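Local coordinates for protein probable ribosomal RNA small subunit methyltransferase (Thermus thermophilus, PDB 3DMH) that transfers a methyl group from S-adenosylmethionine to the N2 atom of a guanine in 16S ribosomal RNA of the small subunit, at residues H16-A27 and G55-L63. Numbering follows the deposited sequence.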
loop_
_atom_site.group_PDB
_atom_site.type_symbol
_atom_site.label_atom_id
_atom_site.label_comp_id
_atom_site.label_asym_id
_atom_site.label_seq_id
_atom_site.Cartn_x
_atom_site.Cartn_y
_atom_site.Cartn_z
ATOM N N HIS A 16 0.655 -24.703 8.628
ATOM C CA HIS A 16 0.637 -25.445 7.355
ATOM C C HIS A 16 1.568 -26.641 7.544
ATOM O O HIS A 16 2.365 -26.649 8.492
ATOM C CB HIS A 16 1.108 -24.591 6.172
ATOM C CG HIS A 16 2.440 -23.956 6.376
ATOM N ND1 HIS A 16 3.632 -24.551 6.016
ATOM C CD2 HIS A 16 2.760 -22.749 6.883
ATOM C CE1 HIS A 16 4.631 -23.738 6.324
ATOM N NE2 HIS A 16 4.126 -22.645 6.857
ATOM N N PRO A 17 1.441 -27.675 6.697
ATOM C CA PRO A 17 2.289 -28.846 6.905
ATOM C C PRO A 17 3.768 -28.478 6.995
ATOM O O PRO A 17 4.334 -27.849 6.091
ATOM C CB PRO A 17 1.981 -29.731 5.686
ATOM C CG PRO A 17 0.570 -29.343 5.335
ATOM C CD PRO A 17 0.460 -27.883 5.608
ATOM N N GLY A 18 4.374 -28.852 8.116
ATOM C CA GLY A 18 5.789 -28.589 8.304
ATOM C C GLY A 18 6.198 -27.278 8.903
ATOM O O GLY A 18 7.388 -27.068 9.137
ATOM N N GLY A 19 5.253 -26.352 9.110
ATOM C CA GLY A 19 5.625 -25.047 9.640
ATOM C C GLY A 19 4.457 -24.167 10.032
ATOM O O GLY A 19 3.369 -24.655 10.365
ATOM N N ARG A 20 4.726 -22.868 9.985
ATOM C CA ARG A 20 3.756 -21.851 10.358
ATOM C C ARG A 20 4.041 -20.587 9.576
ATOM O O ARG A 20 5.133 -20.396 9.061
ATOM C CB ARG A 20 3.812 -21.586 11.865
ATOM C CG ARG A 20 5.084 -20.851 12.308
ATOM C CD ARG A 20 5.203 -20.713 13.820
ATOM N NE ARG A 20 6.417 -19.918 14.122
ATOM C CZ ARG A 20 6.604 -19.225 15.248
ATOM N NH1 ARG A 20 5.688 -19.192 16.212
ATOM N NH2 ARG A 20 7.742 -18.515 15.401
ATOM N N LEU A 21 3.033 -19.728 9.478
ATOM C CA LEU A 21 3.183 -18.481 8.770
ATOM C C LEU A 21 2.395 -17.424 9.513
ATOM O O LEU A 21 1.228 -17.644 9.840
ATOM C CB LEU A 21 2.625 -18.649 7.353
ATOM C CG LEU A 21 2.967 -17.561 6.357
ATOM C CD1 LEU A 21 4.456 -17.612 5.961
ATOM C CD2 LEU A 21 2.080 -17.715 5.135
ATOM N N PHE A 22 3.040 -16.300 9.824
ATOM C CA PHE A 22 2.334 -15.211 10.500
ATOM C C PHE A 22 1.511 -14.385 9.538
ATOM O O PHE A 22 1.970 -14.036 8.443
ATOM C CB PHE A 22 3.316 -14.281 11.217
ATOM C CG PHE A 22 3.912 -14.893 12.477
ATOM C CD1 PHE A 22 3.358 -14.606 13.717
ATOM C CD2 PHE A 22 5.024 -15.759 12.420
ATOM C CE1 PHE A 22 3.897 -15.119 14.881
ATOM C CE2 PHE A 22 5.553 -16.305 13.600
ATOM C CZ PHE A 22 4.984 -15.969 14.829
ATOM N N ILE A 23 0.321 -14.031 10.000
ATOM C CA ILE A 23 -0.550 -13.116 9.264
ATOM C C ILE A 23 -1.018 -12.019 10.221
ATOM O O ILE A 23 -0.901 -12.145 11.442
ATOM C CB ILE A 23 -1.754 -13.857 8.614
ATOM C CG1 ILE A 23 -2.729 -14.344 9.683
ATOM C CG2 ILE A 23 -1.239 -15.001 7.663
ATOM C CD1 ILE A 23 -4.035 -14.884 9.112
ATOM N N LYS A 24 -1.590 -10.953 9.677
ATOM C CA LYS A 24 -2.181 -9.926 10.540
ATOM C C LYS A 24 -3.216 -9.170 9.721
ATOM O O LYS A 24 -3.155 -9.186 8.476
ATOM C CB LYS A 24 -1.123 -8.938 11.098
ATOM C CG LYS A 24 -0.589 -7.965 10.042
ATOM C CD LYS A 24 0.340 -6.887 10.623
ATOM C CE LYS A 24 -0.327 -6.053 11.696
ATOM N NZ LYS A 24 -1.456 -5.188 11.180
ATOM N N PRO A 25 -4.143 -8.476 10.412
ATOM C CA PRO A 25 -5.060 -7.593 9.695
ATOM C C PRO A 25 -4.277 -6.586 8.841
ATOM O O PRO A 25 -3.223 -6.096 9.236
ATOM C CB PRO A 25 -5.829 -6.900 10.821
ATOM C CG PRO A 25 -5.815 -7.921 11.969
ATOM C CD PRO A 25 -4.389 -8.470 11.869
ATOM N N GLY A 26 -4.770 -6.347 7.628
ATOM C CA GLY A 26 -4.132 -5.360 6.745
ATOM C C GLY A 26 -2.956 -5.842 5.906
ATOM O O GLY A 26 -2.369 -5.073 5.127
ATOM N N ALA A 27 -2.590 -7.117 6.043
ATOM C CA ALA A 27 -1.538 -7.705 5.224
ATOM C C ALA A 27 -2.117 -8.560 4.072
ATOM O O ALA A 27 -2.993 -9.430 4.304
ATOM C CB ALA A 27 -0.612 -8.556 6.087
ATOM N N GLY A 55 3.496 -10.528 -0.217
ATOM C CA GLY A 55 2.494 -10.443 0.875
ATOM C C GLY A 55 3.036 -11.193 2.078
ATOM O O GLY A 55 4.197 -11.057 2.435
ATOM N N VAL A 56 2.181 -12.005 2.706
ATOM C CA VAL A 56 2.611 -12.793 3.879
ATOM C C VAL A 56 3.533 -13.972 3.507
ATOM O O VAL A 56 4.067 -14.670 4.393
ATOM C CB VAL A 56 1.414 -13.267 4.761
ATOM C CG1 VAL A 56 0.633 -12.058 5.308
ATOM C CG2 VAL A 56 0.522 -14.171 3.961
ATOM N N GLY A 57 3.748 -14.193 2.204
ATOM C CA GLY A 57 4.759 -15.170 1.751
ATOM C C GLY A 57 4.297 -16.587 1.459
ATOM O O GLY A 57 5.118 -17.495 1.315
ATOM N N TRP A 58 2.980 -16.770 1.385
ATOM C CA TRP A 58 2.418 -18.098 1.101
ATOM C C TRP A 58 2.719 -18.615 -0.299
ATOM O O TRP A 58 3.055 -19.776 -0.477
ATOM C CB TRP A 58 0.918 -18.066 1.357
ATOM C CG TRP A 58 0.188 -19.384 1.183
ATOM C CD1 TRP A 58 -0.873 -19.613 0.359
ATOM C CD2 TRP A 58 0.428 -20.624 1.883
ATOM N NE1 TRP A 58 -1.305 -20.913 0.482
ATOM C CE2 TRP A 58 -0.531 -21.558 1.409
ATOM C CE3 TRP A 58 1.357 -21.036 2.849
ATOM C CZ2 TRP A 58 -0.588 -22.878 1.862
ATOM C CZ3 TRP A 58 1.303 -22.354 3.300
ATOM C CH2 TRP A 58 0.332 -23.261 2.803
ATOM N N GLY A 59 2.618 -17.734 -1.291
ATOM C CA GLY A 59 2.769 -18.150 -2.692
ATOM C C GLY A 59 4.103 -18.798 -3.038
ATOM O O GLY A 59 4.136 -19.774 -3.811
ATOM N N SER A 60 5.198 -18.285 -2.477
ATOM C CA SER A 60 6.513 -18.823 -2.794
ATOM C C SER A 60 7.060 -19.669 -1.651
ATOM O O SER A 60 8.190 -20.132 -1.719
ATOM C CB SER A 60 7.506 -17.696 -3.129
ATOM O OG SER A 60 7.602 -16.765 -2.061
ATOM N N LEU A 61 6.233 -19.909 -0.623
ATOM C CA LEU A 61 6.724 -20.662 0.556
ATOM C C LEU A 61 7.297 -22.051 0.242
ATOM O O LEU A 61 8.241 -22.481 0.913
ATOM C CB LEU A 61 5.667 -20.757 1.651
ATOM C CG LEU A 61 6.178 -21.132 3.052
ATOM C CD1 LEU A 61 7.183 -20.114 3.588
ATOM C CD2 LEU A 61 4.992 -21.205 3.992
ATOM N N PRO A 62 6.736 -22.760 -0.756
ATOM C CA PRO A 62 7.316 -24.084 -1.072
ATOM C C PRO A 62 8.798 -24.062 -1.440
ATOM O O PRO A 62 9.468 -25.100 -1.343
ATOM C CB PRO A 62 6.458 -24.577 -2.253
ATOM C CG PRO A 62 5.127 -23.910 -2.022
ATOM C CD PRO A 62 5.512 -22.509 -1.548
ATOM N N LEU A 63 9.316 -22.899 -1.866
ATOM C CA LEU A 63 10.725 -22.772 -2.253
ATOM C C LEU A 63 11.660 -22.615 -1.051
ATOM O O LEU A 63 12.854 -22.856 -1.161
ATOM C CB LEU A 63 10.911 -21.571 -3.199
ATOM C CG LEU A 63 9.991 -21.542 -4.426
ATOM C CD1 LEU A 63 10.241 -20.271 -5.244
ATOM C CD2 LEU A 63 10.160 -22.786 -5.336
HETATM O O HOH W 1 4.419 -14.255 7.083
#
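Leu21 of the hairpin strand 19-23 and Val56 of the loop 55-63 meet through apolar branches, an instance of two chain segments held together without a direct hydrogen bond. With CG anti to its backbone N (chi1 -167°), Leu21 reaches into the loop: CD2 lies 4.0 Å from Val56 CG2 and touches Trp58 CB, while CD1 lies 4.1 Å from Leu61 CD2, the two side chains running in opposite senses. Val56 CG2 also meets Ile23 CG2 at the strand's end, and Val56 CG1 lies 3.8 Å from Ala27 CB beyond the next turn.

Contacts with rings take over at the hairpin turn. Leu61 CD2 sits over one face of the His16 ring, 3.3 Å from NE2, and the Trp58 indole approaches obliquely, planes at 59°, with CZ3 3.6 Å from His16 CB. Weak bonds from His16 ND1 to Pro17 O and from His16 NE2 to Arg20 O may help set the ring's rotation; both together would need a protonated imidazole. Replacing His16 by alanine would keep CB against Trp58 but probably strip Leu61 CD2 of its ring face and open a gap beside the indole.

The polar link is a water donating to both Phe22 O (2.8 Å) and Val56 O (2.7 Å). A two-stranded antiparallel hairpin, joined by a type II turn, thus packs on the loop after the first strand of a 3-2-1-4-5-7-6 sheet, the Rossmann-like class I methyltransferase fold.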